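PDB 1VPB: putative modulator of DNA gyrase from Bacteroides thetaiotaomicron, which probably acts as a metallopeptidase of the U62 (PmbA/TldD) family, although it carries the name of a modulator of DNA gyrase. Local coordinates for residues Cys34-Val39 with Ser70-Gly75; Asp107-Leu112 with Asp333-Lys338; Pro115-Lys120 with Glu312-Glu317. One frame throughout, in Å; residues are numbered along the deposited sequence.

Contact 1 joins two neighbouring strands of the long antiparallel sheet, while contacts 2 and 3 tie the loop that follows helix 87-101 to the part of the chain assigned to the C-terminal family domain. The centres of contacts 1 and 2 lie about 13 Å apart, those of 2 and 3 about 15 Å, and those of 1 and 3 about 19 Å. Contact 3 is nested inside the chain loop closed by contact 2. Leu112 packs on Ala36 and Lys38, joining contacts 1 and 2, and Thr334 OG1 is 2.9 Å from Glu312 OE1, a probable hydrogen bond between contacts 2 and 3. None of the three includes a metal or ligand among its atoms.

Contact 1: Cys34-Val39 with Ser70-Gly75; sequences CQAAKV and SLYVDG
Ser70 pairs with Lys38 through two backbone hydrogen bonds, Ser70 N to Lys38 O at 2.9 Å and Lys38 N to Ser70 O at 3.0 Å, and its CB is small enough for the lysine chain to run past it in contact. Leu71, opposite Ala37 in a non-hydrogen-bonded pair, points to the other face, where its CD2 meets Cys34 SG at 3.8 Å; helices 16-31 and 87-101 cover this apolar side. Tyr72 returns to the face of Ala36, whose methyl is small enough to fit against the tyrosine CB. With CG beside the backbone N (chi1 -66°), the ring leans along the strand toward Lys38, whose extended chain brings NZ within 3.0 Å of Tyr72 OH, a hydrogen bond donated by the ammonium. A leucine in place of Tyr72 would probably leave Lys38 NZ without this acceptor and open a gap beside Lys38 CE. The backbone O of Tyr72 accepts from Gln35 N, while Tyr72 N donates to Ala36 O at 3.1 Å. Val73 CG2 adds a second apolar contact to Cys34 SG. At Asp74 the primary amide of Gln35 serves both ways: OE1 takes the backbone N-H of Asp74 at 2.8 Å, and Gln35 NE2 gives to Asp74 OD1 at 2.8 Å, nearly straight and in the amide plane. Asp74 OD2 meanwhile salt-bridges Arg102. A water links Gln35 OE1 to Gly75 N, where the positive phi suits glycine. Gln35 and Ala36 both face Tyr72, a classic beta bulge at the open end of the antiparallel hairpin formed by strands 36-52 and 58-73.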
loop_
_atom_site.group_PDB
_atom_site.type_symbol
_atom_site.label_atom_id
_atom_site.label_comp_id
_atom_site.label_asym_id
_atom_site.label_seq_id
_atom_site.Cartn_x
_atom_site.Cartn_y
_atom_site.Cartn_z
ATOM N N CYS A 34 -30.763 -8.567 10.818
ATOM C CA CYS A 34 -30.386 -9.064 9.514
ATOM C C CYS A 34 -31.363 -10.127 8.993
ATOM O O CYS A 34 -31.573 -11.128 9.682
ATOM C CB CYS A 34 -28.996 -9.689 9.530
ATOM S SG CYS A 34 -27.657 -8.521 9.936
ATOM N N GLN A 35 -31.809 -9.927 7.774
ATOM C CA GLN A 35 -32.586 -10.947 7.012
ATOM C C GLN A 35 -31.571 -12.020 6.593
ATOM O O GLN A 35 -31.920 -13.178 6.423
ATOM C CB GLN A 35 -33.300 -10.422 5.829
ATOM C CG GLN A 35 -34.518 -9.645 6.132
ATOM C CD GLN A 35 -34.228 -8.199 6.508
ATOM O OE1 GLN A 35 -33.094 -7.695 6.285
ATOM N NE2 GLN A 35 -35.220 -7.529 7.150
ATOM N N ALA A 36 -30.298 -11.627 6.418
ATOM C CA ALA A 36 -29.259 -12.552 5.973
ATOM C C ALA A 36 -27.916 -12.014 6.450
ATOM O O ALA A 36 -27.763 -10.834 6.722
ATOM C CB ALA A 36 -29.259 -12.713 4.515
ATOM N N ALA A 37 -26.940 -12.912 6.583
ATOM C CA ALA A 37 -25.590 -12.502 6.979
ATOM C C ALA A 37 -24.564 -13.524 6.479
ATOM O O ALA A 37 -24.902 -14.680 6.232
ATOM C CB ALA A 37 -25.471 -12.368 8.436
ATOM N N LYS A 38 -23.328 -13.046 6.394
ATOM C CA LYS A 38 -22.141 -13.907 6.134
ATOM C C LYS A 38 -21.206 -13.613 7.285
ATOM O O LYS A 38 -21.065 -12.447 7.694
ATOM C CB LYS A 38 -21.545 -13.560 4.783
ATOM C CG LYS A 38 -22.402 -13.705 3.583
ATOM C CD LYS A 38 -21.734 -13.225 2.386
ATOM C CE LYS A 38 -22.574 -13.376 1.129
ATOM N NZ LYS A 38 -21.953 -12.506 0.043
ATOM N N VAL A 39 -20.520 -14.651 7.814
ATOM C CA VAL A 39 -19.553 -14.489 8.874
ATOM C C VAL A 39 -18.272 -15.217 8.436
ATOM O O VAL A 39 -18.347 -16.303 7.914
ATOM C CB VAL A 39 -20.071 -15.078 10.215
ATOM C CG1 VAL A 39 -19.026 -15.023 11.276
ATOM C CG2 VAL A 39 -21.380 -14.349 10.673
ATOM N N SER A 70 -20.833 -9.674 6.844
ATOM C CA SER A 70 -21.541 -8.954 5.796
ATOM C C SER A 70 -22.978 -8.977 6.308
ATOM O O SER A 70 -23.509 -10.023 6.640
ATOM C CB SER A 70 -21.516 -9.642 4.467
ATOM O OG SER A 70 -20.176 -9.721 3.949
ATOM N N LEU A 71 -23.559 -7.792 6.413
ATOM C CA LEU A 71 -24.877 -7.600 6.998
ATOM C C LEU A 71 -25.921 -7.162 5.961
ATOM O O LEU A 71 -25.745 -6.211 5.244
ATOM C CB LEU A 71 -24.792 -6.533 8.107
ATOM C CG LEU A 71 -23.683 -6.663 9.162
ATOM C CD1 LEU A 71 -23.721 -5.435 10.027
ATOM C CD2 LEU A 71 -23.888 -7.889 9.979
ATOM N N TYR A 72 -27.001 -7.971 5.796
ATOM C CA TYR A 72 -28.093 -7.713 4.861
ATOM C C TYR A 72 -29.308 -7.276 5.712
ATOM O O TYR A 72 -29.874 -8.085 6.467
ATOM C CB TYR A 72 -28.438 -8.973 4.071
ATOM C CG TYR A 72 -27.326 -9.424 3.141
ATOM C CD1 TYR A 72 -26.218 -10.059 3.662
ATOM C CD2 TYR A 72 -27.407 -9.216 1.766
ATOM C CE1 TYR A 72 -25.159 -10.486 2.802
ATOM C CE2 TYR A 72 -26.398 -9.603 0.920
ATOM C CZ TYR A 72 -25.268 -10.246 1.457
ATOM O OH TYR A 72 -24.263 -10.647 0.561
ATOM N N VAL A 73 -29.562 -5.997 5.697
ATOM C CA VAL A 73 -30.456 -5.347 6.663
ATOM C C VAL A 73 -31.442 -4.499 5.892
ATOM O O VAL A 73 -31.171 -3.384 5.354
ATOM C CB VAL A 73 -29.699 -4.418 7.659
ATOM C CG1 VAL A 73 -30.701 -3.799 8.661
ATOM C CG2 VAL A 73 -28.556 -5.137 8.351
ATOM N N ASP A 74 -32.659 -5.007 5.795
ATOM C CA ASP A 74 -33.664 -4.193 5.135
ATOM C C ASP A 74 -33.355 -3.725 3.755
ATOM O O ASP A 74 -33.689 -2.614 3.344
ATOM C CB ASP A 74 -34.129 -3.041 6.065
ATOM C CG ASP A 74 -34.691 -3.514 7.384
ATOM O OD1 ASP A 74 -34.821 -4.764 7.699
ATOM O OD2 ASP A 74 -34.958 -2.648 8.267
ATOM N N GLY A 75 -32.685 -4.582 2.991
ATOM C CA GLY A 75 -32.344 -4.251 1.639
ATOM C C GLY A 75 -30.977 -3.589 1.487
ATOM O O GLY A 75 -30.475 -3.458 0.385
HETATM O O HOH W 1 -32.216 -7.501 3.520
#

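Contact 2: Asp107-Leu112 with Asp333-Lys338; sequences DEARVL and DTYNAK
Arg110 lays its guanidinium flat on the ring of Tyr335, the planes only 4° apart and CZ 3.6 Å from the ring centroid, almost exactly over it. The bend at chi2 (-75°) folds the arginine chain back so that CD passes above the CD1-CE1 edge of the ring and CG lies outside it. The packing is equally close at the ring edge, where Ala109 O is 3.3 Å from Tyr335 CD1 and the phenol OH donates to Asp107 OD2 at 2.7 Å on its syn lone pair. Ala109 CB touches Tyr335 CE1 obliquely, from the side away from the arginine. Asp107 has a second task, since OD1 accepts from Ala109 N at 3.1 Å and so fixes the turn that presents the carboxylate. The tyrosine OH also bonds to Lys339.

Looser is the exposed chain of Lys338, which stretches past Ala109 and Val111, its CD 3.8 Å from Val111 CG2. Thr334 is buried, offering its methyl CG2 to Val111 and turning OG1 to Glu312. At a separate margin, beside the guanidinium, a water bound to Asp333 OD2 reaches Arg110 NH1 weakly, at 3.4 Å. Asp333 itself N-caps the helix, with OD1 accepting from Asn336 N and ND2 from opposite faces of the carboxylate plane. The contact thus combines an Asx turn within a type I beta turn, an Asp N-cap and a parallel cation-pi stack, docking the 107-112 loop on the N-terminal part of helix 334-340.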
loop_
_atom_site.group_PDB
_atom_site.type_symbol
_atom_site.label_atom_id
_atom_site.label_comp_id
_atom_site.label_asym_id
_atom_site.label_seq_id
_atom_site.Cartn_x
_atom_site.Cartn_y
_atom_site.Cartn_z
ATOM N N ASP A 107 -29.844 -1.579 -1.637
ATOM C CA ASP A 107 -29.316 -2.150 -2.882
ATOM C C ASP A 107 -29.879 -3.530 -3.109
ATOM O O ASP A 107 -29.443 -4.485 -2.481
ATOM C CB ASP A 107 -27.823 -2.227 -2.797
ATOM C CG ASP A 107 -27.188 -2.566 -4.139
ATOM O OD1 ASP A 107 -27.880 -3.152 -4.996
ATOM O OD2 ASP A 107 -26.033 -2.239 -4.358
ATOM N N GLU A 108 -30.882 -3.615 -3.974
ATOM C CA GLU A 108 -31.646 -4.851 -4.072
ATOM C C GLU A 108 -30.912 -5.941 -4.812
ATOM O O GLU A 108 -31.347 -7.116 -4.842
ATOM C CB GLU A 108 -32.976 -4.567 -4.733
ATOM C CG GLU A 108 -33.901 -3.773 -3.815
ATOM C CD GLU A 108 -35.306 -3.641 -4.358
ATOM O OE1 GLU A 108 -36.020 -4.657 -4.446
ATOM O OE2 GLU A 108 -35.673 -2.516 -4.715
ATOM N N ALA A 109 -29.830 -5.544 -5.427
ATOM C CA ALA A 109 -28.964 -6.552 -6.102
ATOM C C ALA A 109 -28.042 -7.280 -5.126
ATOM O O ALA A 109 -27.445 -8.317 -5.536
ATOM C CB ALA A 109 -28.184 -5.919 -7.201
ATOM N N ARG A 110 -27.890 -6.788 -3.877
ATOM C CA ARG A 110 -27.087 -7.448 -2.856
ATOM C C ARG A 110 -27.953 -8.541 -2.273
ATOM O O ARG A 110 -28.762 -8.350 -1.365
ATOM C CB ARG A 110 -26.584 -6.457 -1.740
ATOM C CG ARG A 110 -25.543 -5.493 -2.195
ATOM C CD ARG A 110 -24.192 -6.116 -2.358
ATOM N NE ARG A 110 -23.227 -5.126 -2.728
ATOM C CZ ARG A 110 -22.012 -5.409 -3.182
ATOM N NH1 ARG A 110 -21.607 -6.651 -3.333
ATOM N NH2 ARG A 110 -21.218 -4.420 -3.509
ATOM N N VAL A 111 -27.780 -9.750 -2.832
ATOM C CA VAL A 111 -28.491 -10.924 -2.414
ATOM C C VAL A 111 -27.511 -12.072 -2.180
ATOM O O VAL A 111 -26.383 -12.028 -2.604
ATOM C CB VAL A 111 -29.547 -11.358 -3.458
ATOM C CG1 VAL A 111 -30.615 -10.284 -3.617
ATOM C CG2 VAL A 111 -28.873 -11.724 -4.757
ATOM N N LEU A 112 -27.960 -13.060 -1.432
ATOM C CA LEU A 112 -27.149 -14.270 -1.248
ATOM C C LEU A 112 -27.276 -15.093 -2.518
ATOM O O LEU A 112 -28.251 -15.001 -3.270
ATOM C CB LEU A 112 -27.635 -15.067 -0.040
ATOM C CG LEU A 112 -27.439 -14.452 1.379
ATOM C CD1 LEU A 112 -27.728 -15.448 2.478
ATOM C CD2 LEU A 112 -26.106 -13.936 1.538
ATOM N N ASP A 333 -19.590 -12.472 -10.203
ATOM C CA ASP A 333 -20.175 -12.867 -8.932
ATOM C C ASP A 333 -21.690 -12.616 -8.905
ATOM O O ASP A 333 -22.313 -12.130 -9.871
ATOM C CB ASP A 333 -19.471 -12.197 -7.755
ATOM C CG ASP A 333 -19.827 -10.739 -7.612
ATOM O OD1 ASP A 333 -20.417 -10.129 -8.545
ATOM O OD2 ASP A 333 -19.432 -10.136 -6.610
ATOM N N THR A 334 -22.303 -12.946 -7.775
ATOM C CA THR A 334 -23.759 -12.955 -7.672
ATOM C C THR A 334 -24.287 -11.536 -7.900
ATOM O O THR A 334 -25.243 -11.325 -8.654
ATOM C CB THR A 334 -24.176 -13.507 -6.311
ATOM O OG1 THR A 334 -23.808 -14.909 -6.220
ATOM C CG2 THR A 334 -25.689 -13.536 -6.147
ATOM N N TYR A 335 -23.674 -10.582 -7.231
ATOM C CA TYR A 335 -24.094 -9.176 -7.335
ATOM C C TYR A 335 -24.040 -8.628 -8.752
ATOM O O TYR A 335 -25.033 -8.124 -9.273
ATOM C CB TYR A 335 -23.222 -8.357 -6.434
ATOM C CG TYR A 335 -23.514 -6.910 -6.421
ATOM C CD1 TYR A 335 -24.720 -6.435 -5.891
ATOM C CD2 TYR A 335 -22.601 -6.006 -6.874
ATOM C CE1 TYR A 335 -24.997 -5.101 -5.865
ATOM C CE2 TYR A 335 -22.855 -4.658 -6.838
ATOM C CZ TYR A 335 -24.059 -4.210 -6.331
ATOM O OH TYR A 335 -24.247 -2.837 -6.296
ATOM N N ASN A 336 -22.879 -8.739 -9.422
ATOM C CA ASN A 336 -22.774 -8.266 -10.773
ATOM C C ASN A 336 -23.628 -9.050 -11.769
ATOM O O ASN A 336 -24.140 -8.479 -12.753
ATOM C CB ASN A 336 -21.309 -8.177 -11.186
ATOM C CG ASN A 336 -20.589 -7.075 -10.499
ATOM O OD1 ASN A 336 -20.900 -5.893 -10.699
ATOM N ND2 ASN A 336 -19.630 -7.425 -9.666
ATOM N N ALA A 337 -23.803 -10.341 -11.536
ATOM C CA ALA A 337 -24.715 -11.129 -12.345
ATOM C C ALA A 337 -26.138 -10.532 -12.270
ATOM O O ALA A 337 -26.787 -10.302 -13.296
ATOM C CB ALA A 337 -24.721 -12.601 -11.934
ATOM N N LYS A 338 -26.595 -10.249 -11.055
ATOM C CA LYS A 338 -27.937 -9.672 -10.876
ATOM C C LYS A 338 -28.073 -8.314 -11.556
ATOM O O LYS A 338 -29.091 -8.059 -12.251
ATOM C CB LYS A 338 -28.288 -9.588 -9.388
ATOM C CG LYS A 338 -29.773 -9.337 -9.130
ATOM C CD LYS A 338 -30.162 -9.705 -7.758
ATOM C CE LYS A 338 -31.591 -9.259 -7.401
ATOM N NZ LYS A 338 -32.590 -9.958 -8.306
HETATM O O HOH W 2 -19.373 -7.576 -5.710
#

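Contact 3: Pro115-Lys120 with Glu312-Glu317; sequences PSRYYK and EGIATE
Arg117 O accepts from Ala315 N at 2.9 Å, in the carbonyl plane and with an almost linear N-H...O angle of 178°. Its companion runs the other way: Tyr119 N donates to Gly313 O at 3.0 Å. These two bonds flank Tyr118 and Ile314, which form a single beta bridge, and the CA-H of Tyr118 adds a weaker contact to Gly313 O. A 3-10 turn with the loop after it is thereby joined through its backbone to an irregular loop.

A water forms the next link, donating both to Tyr118 OH at 2.8 Å and to Glu312 O at 3.1 Å. The phenol also bonds to Asn179, so both its neighbours suit a hydroxyl, while the ring edge rests on the backbone, with CE1 3.2 Å from Glu312 O. Gly313 fits here because its phi is positive and because a CB would crowd Tyr118 CD1.

Farther out, Ile314 lies under one face of the Arg117 guanidinium. The bend at chi3 (64°) turns that flat group over the isoleucine, so that NH2 meets CG2 at 3.4 Å and NH1 meets CD1 at 3.5 Å. A branched aliphatic chain can touch this face while the N-H groups point outward. Ala315 CB packs against Tyr119 CB, and the tyrosine ring continues away to Tyr308. Glu312 OE1, bonded to Thr334, stands 4.9 Å from Arg117 NH1, too far for a salt bridge, though its negative charge probably still stabilises the nearby arginine. Main-chain groups, indifferent to side-chain identity, thus supply the directional bonds; Gly313, Ile314 and Ala315 supply the fit.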
loop_
_atom_site.group_PDB
_atom_site.type_symbol
_atom_site.label_atom_id
_atom_site.label_comp_id
_atom_site.label_asym_id
_atom_site.label_seq_id
_atom_site.Cartn_x
_atom_site.Cartn_y
_atom_site.Cartn_z
ATOM N N PRO A 115 -28.353 -21.346 -2.981
ATOM C CA PRO A 115 -27.541 -22.338 -2.250
ATOM C C PRO A 115 -27.286 -23.639 -2.985
ATOM O O PRO A 115 -26.354 -24.349 -2.588
ATOM C CB PRO A 115 -28.315 -22.542 -0.950
ATOM C CG PRO A 115 -29.659 -22.208 -1.344
ATOM C CD PRO A 115 -29.645 -21.168 -2.330
ATOM N N SER A 116 -27.975 -23.833 -4.095
ATOM C CA SER A 116 -27.730 -25.012 -4.963
ATOM C C SER A 116 -26.324 -24.887 -5.606
ATOM O O SER A 116 -25.705 -25.914 -5.978
ATOM C CB SER A 116 -28.809 -25.129 -6.010
ATOM O OG SER A 116 -28.650 -24.185 -7.001
ATOM N N ARG A 117 -25.801 -23.644 -5.667
ATOM C CA ARG A 117 -24.461 -23.377 -6.192
ATOM C C ARG A 117 -23.307 -23.534 -5.221
ATOM O O ARG A 117 -22.159 -23.441 -5.636
ATOM C CB ARG A 117 -24.397 -21.945 -6.736
ATOM C CG ARG A 117 -25.391 -21.651 -7.793
ATOM C CD ARG A 117 -25.356 -20.197 -8.229
ATOM N NE ARG A 117 -24.077 -19.901 -8.835
ATOM C CZ ARG A 117 -23.360 -18.764 -8.623
ATOM N NH1 ARG A 117 -23.818 -17.718 -7.906
ATOM N NH2 ARG A 117 -22.219 -18.665 -9.219
ATOM N N TYR A 118 -23.569 -23.704 -3.924
ATOM C CA TYR A 118 -22.523 -23.785 -2.962
ATOM C C TYR A 118 -21.703 -25.074 -3.042
ATOM O O TYR A 118 -22.235 -26.107 -3.457
ATOM C CB TYR A 118 -23.121 -23.736 -1.581
ATOM C CG TYR A 118 -23.717 -22.391 -1.163
ATOM C CD1 TYR A 118 -23.176 -21.203 -1.623
ATOM C CD2 TYR A 118 -24.796 -22.340 -0.276
ATOM C CE1 TYR A 118 -23.689 -19.969 -1.170
ATOM C CE2 TYR A 118 -25.266 -21.133 0.199
ATOM C CZ TYR A 118 -24.718 -19.970 -0.241
ATOM O OH TYR A 118 -25.203 -18.675 0.177
ATOM N N TYR A 119 -20.455 -24.979 -2.651
ATOM C CA TYR A 119 -19.670 -26.193 -2.385
ATOM C C TYR A 119 -20.390 -27.051 -1.362
ATOM O O TYR A 119 -20.720 -26.647 -0.260
ATOM C CB TYR A 119 -18.282 -25.862 -1.957
ATOM C CG TYR A 119 -17.433 -27.078 -1.622
ATOM C CD1 TYR A 119 -17.186 -28.041 -2.585
ATOM C CD2 TYR A 119 -16.817 -27.204 -0.410
ATOM C CE1 TYR A 119 -16.374 -29.121 -2.261
ATOM C CE2 TYR A 119 -16.004 -28.281 -0.114
ATOM C CZ TYR A 119 -15.814 -29.234 -1.087
ATOM O OH TYR A 119 -15.035 -30.358 -0.805
ATOM N N LYS A 120 -20.465 -28.327 -1.697
ATOM C CA LYS A 120 -21.282 -29.351 -0.930
ATOM C C LYS A 120 -20.381 -30.375 -0.256
ATOM O O LYS A 120 -20.895 -31.321 0.335
ATOM C CB LYS A 120 -22.288 -30.015 -1.862
ATOM C CG LYS A 120 -23.304 -29.083 -2.566
ATOM C CD LYS A 120 -24.187 -28.376 -1.560
ATOM C CE LYS A 120 -25.163 -27.446 -2.289
ATOM N NZ LYS A 120 -25.993 -26.690 -1.173
ATOM N N GLU A 312 -18.111 -16.206 -1.486
ATOM C CA GLU A 312 -19.528 -16.219 -1.481
ATOM C C GLU A 312 -20.053 -17.669 -1.285
ATOM O O GLU A 312 -21.246 -17.872 -1.451
ATOM C CB GLU A 312 -20.123 -15.770 -2.852
ATOM C CG GLU A 312 -19.838 -14.421 -3.404
ATOM C CD GLU A 312 -20.988 -14.012 -4.308
ATOM O OE1 GLU A 312 -21.078 -14.415 -5.492
ATOM O OE2 GLU A 312 -21.846 -13.328 -3.789
ATOM N N GLY A 313 -19.142 -18.629 -1.076
ATOM C CA GLY A 313 -19.483 -20.056 -0.927
ATOM C C GLY A 313 -19.692 -20.843 -2.229
ATOM O O GLY A 313 -19.998 -22.050 -2.164
ATOM N N ILE A 314 -19.552 -20.191 -3.363
ATOM C CA ILE A 314 -19.876 -20.755 -4.653
ATOM C C ILE A 314 -18.848 -21.854 -4.905
ATOM O O ILE A 314 -17.671 -21.611 -4.767
ATOM C CB ILE A 314 -19.834 -19.740 -5.780
ATOM C CG1 ILE A 314 -20.860 -18.614 -5.551
ATOM C CG2 ILE A 314 -20.135 -20.382 -7.107
ATOM C CD1 ILE A 314 -22.121 -19.089 -5.132
ATOM N N ALA A 315 -19.302 -23.012 -5.326
ATOM C CA ALA A 315 -18.370 -24.095 -5.682
ATOM C C ALA A 315 -17.514 -23.689 -6.906
ATOM O O ALA A 315 -18.054 -23.312 -7.976
ATOM C CB ALA A 315 -19.156 -25.341 -6.013
ATOM N N THR A 316 -16.202 -23.784 -6.786
ATOM C CA THR A 316 -15.302 -23.627 -7.932
ATOM C C THR A 316 -15.453 -24.794 -8.891
ATOM O O THR A 316 -15.802 -25.895 -8.483
ATOM C CB THR A 316 -13.864 -23.490 -7.489
ATOM O OG1 THR A 316 -13.536 -24.574 -6.610
ATOM C CG2 THR A 316 -13.672 -22.174 -6.621
ATOM N N GLU A 317 -15.162 -24.547 -10.144
ATOM C CA GLU A 317 -15.236 -25.542 -11.198
ATOM C C GLU A 317 -14.076 -25.251 -12.124
ATOM O O GLU A 317 -13.715 -24.099 -12.379
ATOM C CB GLU A 317 -16.505 -25.320 -12.048
ATOM C CG GLU A 317 -17.785 -25.448 -11.276
ATOM C CD GLU A 317 -18.987 -25.177 -12.176
ATOM O OE1 GLU A 317 -18.905 -25.320 -13.420
ATOM O OE2 GLU A 317 -20.000 -24.769 -11.634
HETATM O O HOH W 3 -23.944 -16.407 -0.832
#